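PDB 2FB0: conserved hypothetical protein from Bacteroides thetaiotaomicron, which is of unknown function but, as a dimeric ferredoxin-like protein of the antibiotic biosynthesis monooxygenase family, may act as an oxidoreductase. Local coordinates for residues I5-F10 and M87-F92; I39-F44 and F53-T58. All blocks are in the same frame, centred on the assembly; numbering follows the deposited sequence. Where two conformers were deposited one is given.

Interaction 1 of 2, residues I5-F10 and M87-F92; sequences IRLNVF and MKLEKF
Arg-6, Asn-8 and Phe-10 pair with Phe-92, Glu-90 and Lys-88 as hydrogen-bonded antiparallel pairs, joining the first and last strands of a dimeric alpha-beta barrel subunit. The local axes approach to 4.6 Å and their directions differ by 164°, close to ideal antiparallel. Each of the three pairs makes two backbone bonds, such as Arg-6 N to Phe-92 O at 2.8 Å, and CA-H...O contacts fill the intervals, among them Leu-7 CA to Glu-90 O.

Between them, the non-hydrogen-bonded pairs Leu-7 with Lys-91 and Val-9 with Leu-89 place their side chains on the other face. Leu-7 and Lys-91 run side by side in the same direction, CD2 of Leu-7 lying 3.6 Å from CB of Lys-91, so the lysine contributes its aliphatic stem. Val-9 divides its branches: CG2 meets Leu-89 CG at 3.9 Å, while CG1, anti to the backbone N (chi1 -178°), reaches the methyl CE of selenomethionine Met-87. That residue also packs on Val-78 and Ile-81 of helix 72-84, linking this face to the helical layer.

The face bearing Arg-6, Asn-8, Phe-10, Glu-90 and Phe-92 meets the second subunit. Arg-6 and Glu-90 each form a salt bridge with their counterpart, Glu-90 or Arg-6, of the second subunit, and Asn-8 hydrogen-bonds to Asn-8 of that subunit. Within the chain, the Glu-90 stem is extended beyond CG, which carries its carboxylate to the Phe-10 ring. The ring and carboxylate planes stand 82° apart, and Glu-90 OE1 sits at the ring edge, near its plane, 3.3 Å from Phe-10 CE2.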
loop_
_atom_site.group_PDB
_atom_site.type_symbol
_atom_site.label_atom_id
_atom_site.label_comp_id
_atom_site.label_asym_id
_atom_site.label_seq_id
_atom_site.Cartn_x
_atom_site.Cartn_y
_atom_site.Cartn_z
ATOM N N ILE A 5 3.544 -13.063 5.585
ATOM C CA ILE A 5 2.390 -12.260 5.974
ATOM C C ILE A 5 2.532 -10.866 5.388
ATOM O O ILE A 5 3.580 -10.227 5.526
ATOM C CB ILE A 5 2.248 -12.173 7.517
ATOM C CG1 ILE A 5 1.881 -13.543 8.099
ATOM C CG2 ILE A 5 1.204 -11.119 7.923
ATOM C CD1 ILE A 5 1.997 -13.616 9.611
ATOM N N ARG A 6 1.474 -10.411 4.730
ATOM C CA ARG A 6 1.401 -9.051 4.217
ATOM C C ARG A 6 0.505 -8.217 5.139
ATOM O O ARG A 6 -0.632 -8.604 5.420
ATOM C CB ARG A 6 0.857 -9.045 2.777
ATOM C CG ARG A 6 0.444 -7.658 2.226
ATOM C CD ARG A 6 1.607 -6.639 2.160
ATOM N NE ARG A 6 2.835 -7.228 1.615
ATOM C CZ ARG A 6 3.045 -7.443 0.315
ATOM N NH1 ARG A 6 2.124 -7.084 -0.584
ATOM N NH2 ARG A 6 4.195 -7.991 -0.095
ATOM N N LEU A 7 1.020 -7.079 5.603
ATOM C CA LEU A 7 0.186 -6.096 6.311
ATOM C C LEU A 7 -0.001 -4.850 5.469
ATOM O O LEU A 7 0.950 -4.364 4.852
ATOM C CB LEU A 7 0.780 -5.705 7.675
ATOM C CG LEU A 7 1.144 -6.795 8.698
ATOM C CD1 LEU A 7 1.570 -6.152 10.008
ATOM C CD2 LEU A 7 -0.031 -7.705 8.949
ATOM N N ASN A 8 -1.240 -4.368 5.429
ATOM C CA ASN A 8 -1.575 -3.048 4.931
ATOM C C ASN A 8 -2.160 -2.253 6.100
ATOM O O ASN A 8 -3.244 -2.573 6.596
ATOM C CB ASN A 8 -2.616 -3.120 3.808
ATOM C CG ASN A 8 -2.096 -3.806 2.523
ATOM O OD1 ASN A 8 -0.886 -4.047 2.347
ATOM N ND2 ASN A 8 -3.018 -4.122 1.632
ATOM N N VAL A 9 -1.443 -1.221 6.532
ATOM C CA VAL A 9 -1.846 -0.443 7.702
ATOM C C VAL A 9 -2.192 0.960 7.231
ATOM O O VAL A 9 -1.314 1.719 6.823
ATOM C CB VAL A 9 -0.737 -0.416 8.777
ATOM C CG1 VAL A 9 -1.200 0.376 10.014
ATOM C CG2 VAL A 9 -0.337 -1.854 9.193
ATOM N N PHE A 10 -3.483 1.270 7.233
ATOM C CA PHE A 10 -3.978 2.551 6.736
ATOM C C PHE A 10 -4.043 3.539 7.880
ATOM O O PHE A 10 -4.463 3.190 8.978
ATOM C CB PHE A 10 -5.338 2.376 6.066
ATOM C CG PHE A 10 -5.314 1.378 4.936
ATOM C CD1 PHE A 10 -4.905 1.762 3.665
ATOM C CD2 PHE A 10 -5.669 0.052 5.158
ATOM C CE1 PHE A 10 -4.858 0.840 2.625
ATOM C CE2 PHE A 10 -5.629 -0.888 4.116
ATOM C CZ PHE A 10 -5.217 -0.483 2.843
HETATM N N MSE A 87 -5.240 4.498 13.099
HETATM C CA MSE A 87 -4.629 3.403 12.361
HETATM C C MSE A 87 -5.607 2.256 12.204
HETATM O O MSE A 87 -6.345 1.938 13.147
HETATM C CB MSE A 87 -3.399 2.891 13.105
HETATM C CG MSE A 87 -2.308 3.913 13.293
HETATM SE SE MSE A 87 -0.757 3.168 14.202
HETATM C CE MSE A 87 -0.972 1.302 13.805
ATOM N N LYS A 88 -5.596 1.633 11.027
ATOM C CA LYS A 88 -6.333 0.388 10.797
ATOM C C LYS A 88 -5.426 -0.638 10.126
ATOM O O LYS A 88 -5.003 -0.459 8.979
ATOM C CB LYS A 88 -7.575 0.609 9.930
ATOM C CG LYS A 88 -8.370 -0.697 9.680
ATOM C CD LYS A 88 -9.440 -0.508 8.587
ATOM C CE LYS A 88 -10.243 -1.793 8.352
ATOM N NZ LYS A 88 -11.513 -1.491 7.622
ATOM N N LEU A 89 -5.164 -1.724 10.838
ATOM C CA LEU A 89 -4.292 -2.773 10.342
ATOM C C LEU A 89 -5.095 -3.897 9.668
ATOM O O LEU A 89 -6.087 -4.392 10.216
ATOM C CB LEU A 89 -3.421 -3.299 11.487
ATOM C CG LEU A 89 -2.471 -4.475 11.223
ATOM C CD1 LEU A 89 -1.348 -4.427 12.236
ATOM C CD2 LEU A 89 -3.224 -5.790 11.315
ATOM N N GLU A 90 -4.672 -4.275 8.465
ATOM C CA GLU A 90 -5.237 -5.427 7.769
ATOM C C GLU A 90 -4.102 -6.412 7.473
ATOM O O GLU A 90 -3.020 -6.011 7.027
ATOM C CB GLU A 90 -5.960 -5.014 6.482
ATOM C CG GLU A 90 -7.057 -3.958 6.698
ATOM C CD GLU A 90 -7.948 -3.749 5.487
ATOM O OE1 GLU A 90 -7.449 -3.615 4.348
ATOM O OE2 GLU A 90 -9.177 -3.712 5.681
ATOM N N LYS A 91 -4.367 -7.687 7.742
ATOM C CA LYS A 91 -3.394 -8.763 7.634
ATOM C C LYS A 91 -3.840 -9.813 6.610
ATOM O O LYS A 91 -5.006 -10.193 6.575
ATOM C CB LYS A 91 -3.197 -9.412 9.013
ATOM C CG LYS A 91 -2.472 -10.772 8.999
ATOM C CD LYS A 91 -1.714 -11.032 10.316
ATOM C CE LYS A 91 -2.627 -11.164 11.528
ATOM N NZ LYS A 91 -1.827 -11.163 12.814
ATOM N N PHE A 92 -2.900 -10.269 5.779
ATOM C CA PHE A 92 -3.167 -11.281 4.747
ATOM C C PHE A 92 -2.007 -12.284 4.715
ATOM O O PHE A 92 -0.864 -11.929 4.996
ATOM C CB PHE A 92 -3.294 -10.628 3.364
ATOM C CG PHE A 92 -4.291 -9.498 3.304
ATOM C CD1 PHE A 92 -3.891 -8.183 3.544
ATOM C CD2 PHE A 92 -5.633 -9.750 2.996
ATOM C CE1 PHE A 92 -4.815 -7.127 3.486
ATOM C CE2 PHE A 92 -6.562 -8.699 2.945
ATOM C CZ PHE A 92 -6.142 -7.389 3.190
#

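Interaction 2 of 2, residues I39-F44 and F53-T58; sequences IAYDTF and FMICET. With ACT (acetate ion), chain B.
The beta hairpin formed by strands 38-46 and 52-59 brings Tyr-41 against Glu-57 in a non-hydrogen-bonded pair, beside a bound acetate. The two side chains run alongside each other, with ring and carboxylate planes stacked 26° apart. Glu-57 CG lies over one ring face, 3.8 Å from the Tyr-41 centroid and 22° off the normal, as a CH-pi contact. At the ring edge, Tyr-41 OH donates to acetate O over 2.8 Å; His-68 also hydrogen-bonds to this ion, which probably came from the crystallisation liquor but may mark a pocket. Glu-57 OE1 is engaged by the indole N-H of Trp-59. On Ile-55, CG2 is the branch anti to the backbone N, and it lies 3.3 Å from Tyr-41 CE2.

The segment axes run 174° apart, and the ladder is regular from Ala-40 to Phe-44 and ends at a classic beta bulge, where Ile-39 and Ala-40 both face Thr-58, whose O accepts from Ile-39 N at 2.8 Å and from Ala-40 N at 3.2 Å. In this ferredoxin-like fold, helix 18-32 packs over the Tyr-41 and Thr-43 face, where Thr-43 OG1 and Thr-29 OG1 are hydrogen-bonded.

The face with Asp-42, Phe-44 and Cys-56 is turned to the second subunit. Asp-42 OD2 forms a salt bridge to Arg-49 and a hydrogen bond to Ser-46, both of the second subunit. Within the hairpin, Phe-44 CE2 rests 3.7 Å from Cys-56 CB.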
loop_
_atom_site.group_PDB
_atom_site.type_symbol
_atom_site.label_atom_id
_atom_site.label_comp_id
_atom_site.label_asym_id
_atom_site.label_seq_id
_atom_site.Cartn_x
_atom_site.Cartn_y
_atom_site.Cartn_z
ATOM N N ILE A 39 10.724 -8.813 5.795
ATOM C CA ILE A 39 11.037 -8.971 4.376
ATOM C C ILE A 39 10.936 -7.632 3.635
ATOM O O ILE A 39 11.810 -7.291 2.815
ATOM C CB ILE A 39 10.193 -10.116 3.764
ATOM C CG1 ILE A 39 10.735 -11.441 4.320
ATOM C CG2 ILE A 39 10.223 -10.074 2.226
ATOM C CD1 ILE A 39 9.904 -12.617 4.043
ATOM N N ALA A 40 9.908 -6.851 3.968
ATOM C CA ALA A 40 9.704 -5.535 3.367
ATOM C C ALA A 40 8.920 -4.636 4.320
ATOM O O ALA A 40 8.127 -5.114 5.135
ATOM C CB ALA A 40 8.955 -5.660 2.036
ATOM N N TYR A 41 9.142 -3.331 4.206
ATOM C CA TYR A 41 8.472 -2.387 5.062
ATOM C C TYR A 41 8.692 -1.021 4.453
ATOM O O TYR A 41 9.827 -0.639 4.203
ATOM C CB TYR A 41 9.077 -2.456 6.475
ATOM C CG TYR A 41 8.204 -1.909 7.587
ATOM C CD1 TYR A 41 7.736 -2.743 8.601
ATOM C CD2 TYR A 41 7.855 -0.554 7.628
ATOM C CE1 TYR A 41 6.944 -2.235 9.658
ATOM C CE2 TYR A 41 7.065 -0.039 8.670
ATOM C CZ TYR A 41 6.616 -0.881 9.672
ATOM O OH TYR A 41 5.820 -0.363 10.676
ATOM N N ASP A 42 7.611 -0.289 4.204
ATOM C CA ASP A 42 7.740 1.077 3.703
ATOM C C ASP A 42 6.505 1.898 4.040
ATOM O O ASP A 42 5.429 1.353 4.263
ATOM C CB ASP A 42 8.008 1.096 2.179
ATOM C CG ASP A 42 8.650 2.403 1.701
ATOM O OD1 ASP A 42 9.046 3.245 2.544
ATOM O OD2 ASP A 42 8.777 2.591 0.465
ATOM N N THR A 43 6.685 3.211 4.050
ATOM C CA THR A 43 5.613 4.175 4.265
ATOM C C THR A 43 5.243 4.802 2.926
ATOM O O THR A 43 6.130 5.201 2.181
ATOM C CB THR A 43 6.101 5.251 5.264
ATOM O OG1 THR A 43 6.519 4.591 6.468
ATOM C CG2 THR A 43 5.003 6.273 5.564
ATOM N N PHE A 44 3.943 4.863 2.626
ATOM C CA PHE A 44 3.425 5.382 1.365
ATOM C C PHE A 44 2.333 6.413 1.638
ATOM O O PHE A 44 1.383 6.126 2.371
ATOM C CB PHE A 44 2.768 4.267 0.535
ATOM C CG PHE A 44 3.699 3.180 0.100
ATOM C CD1 PHE A 44 4.280 3.209 -1.175
ATOM C CD2 PHE A 44 3.975 2.104 0.940
ATOM C CE1 PHE A 44 5.144 2.189 -1.588
ATOM C CE2 PHE A 44 4.839 1.078 0.524
ATOM C CZ PHE A 44 5.420 1.131 -0.749
ATOM N N PHE A 53 -2.311 8.011 4.608
ATOM C CA PHE A 53 -1.101 7.299 4.191
ATOM C C PHE A 53 -1.206 5.852 4.644
ATOM O O PHE A 53 -2.165 5.496 5.320
ATOM C CB PHE A 53 0.208 8.015 4.609
ATOM C CG PHE A 53 0.554 7.921 6.085
ATOM C CD1 PHE A 53 0.099 8.889 6.989
ATOM C CD2 PHE A 53 1.386 6.895 6.557
ATOM C CE1 PHE A 53 0.454 8.822 8.347
ATOM C CE2 PHE A 53 1.744 6.813 7.902
ATOM C CZ PHE A 53 1.280 7.787 8.809
HETATM N N MSE A 54 -0.270 5.008 4.217
HETATM C CA MSE A 54 -0.329 3.603 4.569
HETATM C C MSE A 54 1.049 3.030 4.787
HETATM O O MSE A 54 2.045 3.554 4.277
HETATM C CB MSE A 54 -1.123 2.782 3.536
HETATM C CG MSE A 54 -0.506 2.702 2.140
HETATM SE SE MSE A 54 -1.364 1.282 1.094
HETATM C CE MSE A 54 -0.733 -0.168 2.293
ATOM N N ILE A 55 1.099 1.983 5.596
ATOM C CA ILE A 55 2.323 1.246 5.835
ATOM C C ILE A 55 2.103 -0.131 5.229
ATOM O O ILE A 55 1.110 -0.800 5.526
ATOM C CB ILE A 55 2.669 1.135 7.341
ATOM C CG1 ILE A 55 2.745 2.530 7.991
ATOM C CG2 ILE A 55 4.018 0.443 7.517
ATOM C CD1 ILE A 55 2.915 2.496 9.534
ATOM N N CYS A 56 2.997 -0.510 4.323
ATOM C CA CYS A 56 2.969 -1.821 3.698
ATOM C C CYS A 56 4.123 -2.642 4.258
ATOM O O CYS A 56 5.262 -2.179 4.280
ATOM C CB CYS A 56 3.112 -1.687 2.180
ATOM S SG CYS A 56 2.692 -3.213 1.313
ATOM N N GLU A 57 3.833 -3.851 4.725
ATOM C CA GLU A 57 4.845 -4.671 5.374
ATOM C C GLU A 57 4.762 -6.083 4.858
ATOM O O GLU A 57 3.686 -6.558 4.540
ATOM C CB GLU A 57 4.635 -4.700 6.893
ATOM C CG GLU A 57 4.333 -3.332 7.467
ATOM C CD GLU A 57 3.939 -3.354 8.924
ATOM O OE1 GLU A 57 4.326 -4.283 9.659
ATOM O OE2 GLU A 57 3.244 -2.403 9.329
ATOM N N THR A 58 5.908 -6.758 4.802
ATOM C CA THR A 58 5.925 -8.194 4.585
ATOM C C THR A 58 6.794 -8.842 5.650
ATOM O O THR A 58 7.945 -8.444 5.858
ATOM C CB THR A 58 6.453 -8.554 3.189
ATOM O OG1 THR A 58 5.740 -7.788 2.220
ATOM C CG2 THR A 58 6.280 -10.059 2.896
HETATM C C ACT B . 3.573 -2.655 12.331
HETATM O O ACT B . 4.771 -2.288 12.409
HETATM O OXT ACT B . 3.325 -3.876 12.525
HETATM C CH3 ACT B . 2.476 -1.690 12.047
#

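How the interactions relate
From the N terminus, strand 5-12 comes first in the chain, but its partner in interaction 1 arrives only with strand 86-93, closing a loop of 76 residues between the paired segments. Interaction 2 is nested inside that loop and spans just eight residues, as expected of a hairpin. The sheet order 38-46, 52-59, 5-12, 86-93 puts the two ladders next to each other, with centres about 9 Å apart. Strands 5-12 and 52-59 form the seam: Val-9 O and Ile-55 N are 2.7 Å apart, probably hydrogen-bonded, and Arg-6 NH2 probably bonds to Thr-58 OG1. Both contacts also reach the second subunit.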